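Local coordinates for protein A putative transcriptional regulator (Rhodococcus sp., PDB 2HKU) that probably binds cis-regulatory DNA as a dimeric transcription factor of the TetR family, at residues 31-36 against 61-66; 66-71 against 125-130; 169-174 against 195-200. All coordinates share one frame; numbering follows the deposited sequence.

Interaction 1: residues 31-36 against 61-66; sequences ELFLEH and GSKERL
Phe33 reaches from helix 21-36 to the beginning of helix 63-87, and its ring makes every contact between the two segments. The apolar part comes first. The ring touches with its edge: CE2 of Phe33 lies 4.3 Å from CG of Leu66, with the leucine branch point near the ring plane. A long, flat side chain suits this place, because the CA atoms of Phe33 and Leu66 are 10.0 Å apart and the phenylalanine spans much of that distance. Around the same ring, Phe67 packs edge-to-face, while Ile45, Val40 and Leu113 add aliphatic surface.

The second kind of contact uses the aliphatic part of a charged residue. CE of Lys63 approaches CE1 of Phe33 to 4.4 Å, also at the ring edge, so the methylene touches and the ammonium group is left for polar work. An extended chain, with CG anti to the backbone N (chi1 -161°), carries NZ to the carbonyl oxygens of Glu38 and Val40, which it hydrogen-bonds.

Within 61-66 itself, Ser62 caps helix 63-87: its OG accepts a bond from Arg65 N at 3.1 Å and a fairly straight 160°.

The contact fastens the first helix of the TetR-type DNA-binding region to the start of helix 63-87, the fourth helix, and the predicted helix-turn-helix lies in the chain between them. No hydrogen bond joins the two segments, so their mutual hold is dispersive and hydrophobic, whereas the lysine's polar anchorage is to the loop after helix 21-36.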
# COMPACT_ATOMS: atom_id res chain seq x y z
N GLU A 31 -20.26 4.86 -6.68
CA GLU A 31 -20.27 6.11 -5.89
C GLU A 31 -20.17 5.85 -4.39
O GLU A 31 -19.46 6.53 -3.68
CB GLU A 31 -21.56 6.93 -6.13
CG GLU A 31 -21.26 8.43 -5.76
CD GLU A 31 -22.50 9.37 -5.73
OE1 GLU A 31 -23.62 8.90 -6.13
OE2 GLU A 31 -22.34 10.55 -5.26
N LEU A 32 -20.97 4.91 -3.94
CA LEU A 32 -21.16 4.67 -2.49
C LEU A 32 -19.94 4.03 -1.89
O LEU A 32 -19.51 4.43 -0.82
CB LEU A 32 -22.39 3.80 -2.24
CG LEU A 32 -23.67 4.65 -2.33
CD1 LEU A 32 -24.86 3.83 -2.53
CD2 LEU A 32 -23.89 5.53 -1.06
N PHE A 33 -19.38 3.03 -2.60
CA PHE A 33 -18.08 2.41 -2.21
C PHE A 33 -16.89 3.37 -2.21
O PHE A 33 -15.99 3.30 -1.29
CB PHE A 33 -17.74 1.18 -3.13
CG PHE A 33 -18.61 -0.05 -2.86
CD1 PHE A 33 -19.11 -0.31 -1.55
CD2 PHE A 33 -18.89 -0.99 -3.88
CE1 PHE A 33 -19.90 -1.44 -1.31
CE2 PHE A 33 -19.66 -2.09 -3.64
CZ PHE A 33 -20.16 -2.34 -2.38
N LEU A 34 -16.81 4.23 -3.23
CA LEU A 34 -15.72 5.19 -3.25
C LEU A 34 -15.75 6.14 -2.06
O LEU A 34 -14.72 6.54 -1.55
CB LEU A 34 -15.68 6.01 -4.55
CG LEU A 34 -15.08 5.37 -5.81
CD1 LEU A 34 -15.42 6.31 -7.04
CD2 LEU A 34 -13.62 5.25 -5.68
N GLU A 35 -16.94 6.47 -1.61
CA GLU A 35 -17.12 7.41 -0.53
C GLU A 35 -16.99 6.74 0.84
O GLU A 35 -16.31 7.27 1.73
CB GLU A 35 -18.50 8.03 -0.69
CG GLU A 35 -18.69 9.10 0.35
CD GLU A 35 -19.89 10.00 0.12
OE1 GLU A 35 -20.71 9.71 -0.81
OE2 GLU A 35 -20.03 10.98 0.91
N HIS A 36 -17.67 5.60 1.03
CA HIS A 36 -17.81 5.02 2.41
C HIS A 36 -17.23 3.64 2.63
O HIS A 36 -17.21 3.16 3.77
CB HIS A 36 -19.29 5.04 2.87
CG HIS A 36 -19.84 6.43 2.93
ND1 HIS A 36 -19.40 7.37 3.85
CD2 HIS A 36 -20.76 7.05 2.15
CE1 HIS A 36 -20.04 8.51 3.63
NE2 HIS A 36 -20.86 8.34 2.60
N GLY A 61 -23.53 -12.30 -8.17
CA GLY A 61 -23.30 -13.50 -7.38
C GLY A 61 -23.12 -13.21 -5.91
O GLY A 61 -23.29 -14.11 -5.10
N SER A 62 -22.79 -11.96 -5.55
CA SER A 62 -22.52 -11.60 -4.16
C SER A 62 -22.08 -10.13 -4.05
O SER A 62 -21.60 -9.54 -5.04
CB SER A 62 -21.42 -12.50 -3.56
OG SER A 62 -20.12 -12.12 -4.00
N LYS A 63 -22.21 -9.60 -2.84
CA LYS A 63 -21.76 -8.24 -2.54
C LYS A 63 -20.23 -8.10 -2.79
O LYS A 63 -19.80 -7.10 -3.31
CB LYS A 63 -22.10 -7.86 -1.10
CG LYS A 63 -22.09 -6.37 -0.85
CD LYS A 63 -22.22 -6.10 0.63
CE LYS A 63 -21.62 -4.72 0.98
NZ LYS A 63 -21.86 -4.35 2.41
N GLU A 64 -19.46 -9.12 -2.37
CA GLU A 64 -18.00 -9.08 -2.38
C GLU A 64 -17.54 -9.00 -3.82
O GLU A 64 -16.64 -8.26 -4.18
CB GLU A 64 -17.44 -10.38 -1.71
CG GLU A 64 -17.63 -10.41 -0.19
CD GLU A 64 -19.11 -10.57 0.27
OE1 GLU A 64 -19.80 -11.46 -0.28
OE2 GLU A 64 -19.60 -9.81 1.15
N ARG A 65 -18.23 -9.74 -4.68
CA ARG A 65 -17.90 -9.69 -6.05
C ARG A 65 -18.25 -8.33 -6.72
O ARG A 65 -17.45 -7.82 -7.50
CB ARG A 65 -18.58 -10.79 -6.82
CG ARG A 65 -18.29 -10.64 -8.28
CD ARG A 65 -18.55 -11.98 -8.94
NE ARG A 65 -17.34 -12.64 -9.42
CZ ARG A 65 -16.81 -12.44 -10.63
NH1 ARG A 65 -15.72 -13.10 -10.97
NH2 ARG A 65 -17.37 -11.59 -11.49
N LEU A 66 -19.43 -7.79 -6.45
CA LEU A 66 -19.68 -6.35 -6.82
C LEU A 66 -18.56 -5.38 -6.34
O LEU A 66 -18.08 -4.60 -7.13
CB LEU A 66 -21.05 -5.86 -6.37
CG LEU A 66 -21.55 -4.42 -6.72
CD1 LEU A 66 -21.51 -4.10 -8.18
CD2 LEU A 66 -22.94 -4.20 -6.17

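Interaction 2: residues 66-71 against 125-130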
# COMPACT_ATOMS: atom_id res chain seq x y z
N LEU A 66 -19.43 -7.79 -6.45
CA LEU A 66 -19.68 -6.35 -6.82
C LEU A 66 -18.56 -5.38 -6.34
O LEU A 66 -18.08 -4.60 -7.13
CB LEU A 66 -21.05 -5.86 -6.37
CG LEU A 66 -21.55 -4.42 -6.72
CD1 LEU A 66 -21.51 -4.10 -8.18
CD2 LEU A 66 -22.94 -4.20 -6.17
N PHE A 67 -18.14 -5.49 -5.07
CA PHE A 67 -17.15 -4.63 -4.50
C PHE A 67 -15.82 -4.79 -5.25
O PHE A 67 -15.22 -3.79 -5.64
CB PHE A 67 -16.85 -5.01 -3.02
CG PHE A 67 -15.87 -4.06 -2.37
CD1 PHE A 67 -16.30 -2.76 -2.03
CD2 PHE A 67 -14.58 -4.39 -2.24
CE1 PHE A 67 -15.44 -1.85 -1.47
CE2 PHE A 67 -13.69 -3.52 -1.62
CZ PHE A 67 -14.09 -2.27 -1.25
N VAL A 68 -15.34 -6.04 -5.42
CA VAL A 68 -14.09 -6.19 -6.13
C VAL A 68 -14.20 -5.68 -7.60
O VAL A 68 -13.27 -5.04 -8.12
CB VAL A 68 -13.51 -7.69 -6.01
CG1 VAL A 68 -12.27 -7.85 -6.88
CG2 VAL A 68 -13.24 -8.01 -4.57
N GLU A 69 -15.30 -6.00 -8.30
CA GLU A 69 -15.36 -5.53 -9.68
C GLU A 69 -15.34 -4.00 -9.72
O GLU A 69 -14.62 -3.41 -10.52
CB GLU A 69 -16.62 -5.99 -10.40
CG GLU A 69 -16.52 -7.41 -10.83
CD GLU A 69 -17.67 -7.80 -11.68
OE1 GLU A 69 -18.33 -6.93 -12.32
OE2 GLU A 69 -17.91 -8.98 -11.69
N VAL A 70 -16.13 -3.37 -8.85
CA VAL A 70 -16.15 -1.90 -8.74
C VAL A 70 -14.75 -1.33 -8.48
O VAL A 70 -14.35 -0.26 -9.08
CB VAL A 70 -17.18 -1.46 -7.62
CG1 VAL A 70 -16.94 -0.06 -7.13
CG2 VAL A 70 -18.64 -1.68 -8.08
N ALA A 71 -14.00 -2.02 -7.57
CA ALA A 71 -12.70 -1.55 -7.15
C ALA A 71 -11.68 -1.63 -8.28
O ALA A 71 -10.94 -0.71 -8.54
CB ALA A 71 -12.20 -2.34 -5.89
N SER A 125 -10.60 -17.68 -5.41
CA SER A 125 -9.94 -17.56 -6.72
C SER A 125 -10.77 -16.73 -7.70
O SER A 125 -10.17 -16.06 -8.54
CB SER A 125 -9.55 -18.93 -7.32
OG SER A 125 -10.62 -19.51 -8.07
N GLU A 126 -12.11 -16.74 -7.59
CA GLU A 126 -12.94 -15.92 -8.51
C GLU A 126 -12.04 -14.75 -8.64
O GLU A 126 -11.86 -14.18 -9.75
CB GLU A 126 -14.29 -15.51 -7.94
CG GLU A 126 -15.07 -16.52 -7.17
CD GLU A 126 -15.88 -15.83 -6.08
OE1 GLU A 126 -16.71 -14.93 -6.42
OE2 GLU A 126 -15.66 -16.16 -4.89
N LEU A 127 -11.58 -14.21 -7.51
CA LEU A 127 -12.01 -12.94 -7.01
C LEU A 127 -10.54 -12.41 -7.01
O LEU A 127 -10.28 -11.32 -7.45
CB LEU A 127 -12.65 -12.95 -5.62
CG LEU A 127 -13.78 -11.93 -5.43
CD1 LEU A 127 -14.90 -12.06 -6.47
CD2 LEU A 127 -14.36 -11.99 -4.02
N ARG A 128 -9.61 -13.26 -6.54
CA ARG A 128 -8.18 -13.14 -6.77
C ARG A 128 -7.80 -12.95 -8.28
O ARG A 128 -6.92 -12.18 -8.58
CB ARG A 128 -7.47 -14.36 -6.18
CG ARG A 128 -6.01 -14.22 -6.03
CD ARG A 128 -5.28 -15.48 -6.51
NE ARG A 128 -3.91 -15.54 -6.00
CZ ARG A 128 -2.79 -15.57 -6.74
NH1 ARG A 128 -2.85 -15.59 -8.08
NH2 ARG A 128 -1.60 -15.62 -6.13
N ASP A 129 -8.49 -13.63 -9.19
CA ASP A 129 -8.26 -13.48 -10.64
C ASP A 129 -8.59 -12.08 -11.19
O ASP A 129 -7.91 -11.56 -12.08
CB ASP A 129 -9.01 -14.56 -11.39
CG ASP A 129 -8.47 -15.98 -11.10
OD1 ASP A 129 -7.39 -16.18 -10.46
OD2 ASP A 129 -9.18 -16.91 -11.49
N LEU A 130 -9.63 -11.47 -10.65
CA LEU A 130 -10.00 -10.08 -11.00
C LEU A 130 -8.87 -9.14 -10.55
O LEU A 130 -8.46 -8.24 -11.31
CB LEU A 130 -11.24 -9.65 -10.21
CG LEU A 130 -12.67 -9.49 -10.76
CD1 LEU A 130 -12.93 -10.26 -11.98
CD2 LEU A 130 -13.78 -9.72 -9.70
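Val68 divides its two methyl groups between two leucines of helix 125-152. CG1 meets CD2 of Leu130 at 3.7 Å, and CG2 faces the branch carbon CG of Leu127 at 4.0 Å. The fork is set by chi1 (174°): CG1 stands anti to the backbone N and CG2 anti to the carbonyl carbon, which spreads the methyls toward two leucines three residues apart on the facing helix. In both pairs the side chains meet at a slant.

The same CD2 of Leu130 also lies 3.8 Å from CG of Glu69. Here the glutamate offers its methylene, and its extended chain takes the carboxylate onward to salt bridges with Arg65 and Arg22. Glutamate thus suits the margin of the interface, with an apolar stem and a charged end.

The helical segments run nearly parallel, 7° apart, with axes 10.0 Å from each other. This contact joins the helix leading out of the DNA-binding region to the C-terminal domain; in ligand-responsive TetR relatives the equivalent helix carries the signal, and a like role here is only possible. With an alanine in place of Val68, Leu127 would probably be left without its partner here and Leu130 with little but the glutamate stem, opening a gap between the helices. No hydrogen bond or salt bridge crosses between the segments, so their direct attachment rests on aliphatic packing.

Interaction 3: residues 169-174 against 195-200; sequences WSAIFG and AVIFAN. With EDO (1,2-ethanediol), chain D.
Ile197 and Ile172 share one shape, and it brings their ends together: in each, CG1 lies anti to the carbonyl carbon (chi1 near -64° in both), and a second turn in the same sense bends the chain to place CD1. The two side chains meet at about a right angle, with the terminal methyls, CD1 of Ile172 and CD1 of Ile197, 3.9 Å apart. Isoleucine suits the place because its longer CG1-CD1 arm reaches across to the other helix.

CD1 of Ile197 also presses on CB of Ala171 at 3.4 Å, tighter than usual for two carbons. Alanine fits because this is where the backbones come nearest, with the CA atoms of Ala171 and Ile197 only 7.1 Å apart. The same methyl of Ala171 has OD1 of Asn200 beside it at 3.5 Å, a van der Waals contact that puts an amide oxygen next to the apolar patch.

The segments run antiparallel, at 159°, within the all-helical C-terminal domain of the TetR fold. Helices 161-181 and 190-201 both contribute to the subunit interface: Ser170 packs on Gln178 of the second subunit, and Asn200 on Ala167 of that subunit. Helix 92-104 also covers the pair, with Val100 on Ile197 and Leu104 on Ile172.

The CB of Trp169 is directed away from segment 195-200. Its indole NE1 donates to O2 of the 1,2-ethanediol at 2.9 Å, with a bent N-H...O angle of 142°; the oxygen sits at the ring edge, near the ring plane. Glu83, Ser141 and the backbone N of Leu146 also hydrogen-bond the diol, which probably came from the crystallisation liquor and here occupies a polar site reached by the buried tryptophan.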
# COMPACT_ATOMS: atom_id res chain seq x y z
N TRP A 169 4.06 1.51 -9.57
CA TRP A 169 2.78 1.14 -8.96
C TRP A 169 2.81 0.86 -7.42
O TRP A 169 1.88 1.22 -6.73
CB TRP A 169 2.05 0.04 -9.77
CG TRP A 169 1.24 0.70 -10.91
CD1 TRP A 169 1.57 0.75 -12.24
CD2 TRP A 169 0.06 1.47 -10.75
NE1 TRP A 169 0.64 1.52 -12.93
CE2 TRP A 169 -0.30 1.97 -12.02
CE3 TRP A 169 -0.73 1.83 -9.63
CZ2 TRP A 169 -1.41 2.78 -12.20
CZ3 TRP A 169 -1.86 2.62 -9.83
CH2 TRP A 169 -2.23 3.03 -11.10
N SER A 170 3.78 0.09 -6.95
CA SER A 170 3.81 -0.18 -5.48
C SER A 170 4.07 1.05 -4.63
O SER A 170 3.49 1.17 -3.57
CB SER A 170 4.85 -1.21 -5.15
OG SER A 170 6.05 -0.81 -5.73
N ALA A 171 4.88 2.00 -5.14
CA ALA A 171 4.98 3.40 -4.54
C ALA A 171 3.61 4.12 -4.50
O ALA A 171 3.18 4.68 -3.46
CB ALA A 171 6.02 4.28 -5.33
N ILE A 172 2.93 4.16 -5.66
CA ILE A 172 1.62 4.72 -5.68
C ILE A 172 0.69 4.11 -4.60
O ILE A 172 0.10 4.85 -3.84
CB ILE A 172 0.96 4.70 -7.12
CG1 ILE A 172 1.75 5.62 -8.11
CG2 ILE A 172 -0.51 5.03 -7.01
CD1 ILE A 172 1.60 7.17 -7.86
N PHE A 173 0.58 2.78 -4.54
CA PHE A 173 -0.23 2.08 -3.51
C PHE A 173 0.16 2.48 -2.09
O PHE A 173 -0.69 2.92 -1.29
CB PHE A 173 -0.13 0.55 -3.67
CG PHE A 173 -0.64 0.03 -5.01
CD1 PHE A 173 -1.73 0.63 -5.65
CD2 PHE A 173 -0.04 -1.07 -5.61
CE1 PHE A 173 -2.18 0.09 -6.92
CE2 PHE A 173 -0.46 -1.62 -6.83
CZ PHE A 173 -1.47 -1.06 -7.48
N GLY A 174 1.45 2.43 -1.81
CA GLY A 174 1.98 2.75 -0.42
C GLY A 174 1.82 4.25 -0.07
O GLY A 174 1.55 4.62 1.09
N ALA A 195 6.57 14.24 -4.42
CA ALA A 195 8.03 14.31 -4.34
C ALA A 195 8.71 12.93 -4.13
O ALA A 195 9.82 12.69 -4.58
CB ALA A 195 8.47 15.30 -3.24
N VAL A 196 8.06 12.01 -3.43
CA VAL A 196 8.67 10.64 -3.27
C VAL A 196 8.74 10.00 -4.71
O VAL A 196 9.75 9.44 -5.07
CB VAL A 196 7.83 9.72 -2.27
CG1 VAL A 196 8.12 8.27 -2.48
CG2 VAL A 196 8.02 10.15 -0.72
N ILE A 197 7.68 10.12 -5.51
CA ILE A 197 7.70 9.49 -6.87
C ILE A 197 8.81 10.14 -7.70
O ILE A 197 9.63 9.43 -8.28
CB ILE A 197 6.37 9.56 -7.62
CG1 ILE A 197 5.22 8.79 -6.93
CG2 ILE A 197 6.53 9.06 -9.11
CD1 ILE A 197 5.40 7.25 -6.87
N PHE A 198 8.88 11.50 -7.68
CA PHE A 198 10.08 12.15 -8.29
C PHE A 198 11.47 11.69 -7.83
O PHE A 198 12.39 11.53 -8.66
CB PHE A 198 9.90 13.68 -8.31
CG PHE A 198 8.91 14.12 -9.35
CD1 PHE A 198 9.31 14.20 -10.70
CD2 PHE A 198 7.61 14.40 -9.02
CE1 PHE A 198 8.42 14.58 -11.71
CE2 PHE A 198 6.67 14.78 -10.02
CZ PHE A 198 7.10 14.87 -11.37
N ALA A 199 11.66 11.48 -6.52
CA ALA A 199 12.88 10.90 -6.02
C ALA A 199 13.08 9.47 -6.44
O ALA A 199 14.24 9.05 -6.64
CB ALA A 199 12.96 11.02 -4.48
N ASN A 200 11.98 8.70 -6.58
CA ASN A 200 12.12 7.31 -7.05
C ASN A 200 12.58 7.25 -8.53
O ASN A 200 13.30 6.37 -8.89
CB ASN A 200 10.76 6.55 -6.98
CG ASN A 200 10.32 6.23 -5.54
OD1 ASN A 200 9.17 5.83 -5.31
ND2 ASN A 200 11.19 6.38 -4.61
C1 EDO D . 1.78 4.91 -15.46
O1 EDO D . 1.50 5.11 -16.88
C2 EDO D . 0.41 4.59 -14.91
O2 EDO D . 0.20 3.20 -15.28

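Interactions 1 and 2 share Leu66 and helix 63-87 and touch through Phe33 and Phe67; the first lies within the DNA-binding domain, the second ties that domain to helix 125-152. Interaction 3 stands apart, on the opposite side of the chain's centre, about 27 Å from interaction 1 and 25 Å from interaction 2, centre to centre. Interactions 1 and 3 are buried, whereas interaction 2 is only partly so. Their chemistry follows position: an aromatic edge bridges widely spaced helices in 31-36/61-66, branched aliphatics with a glutamate stem serve 66-71/125-130, and small and branched residues pack near the dimer interface in 169-174/195-200.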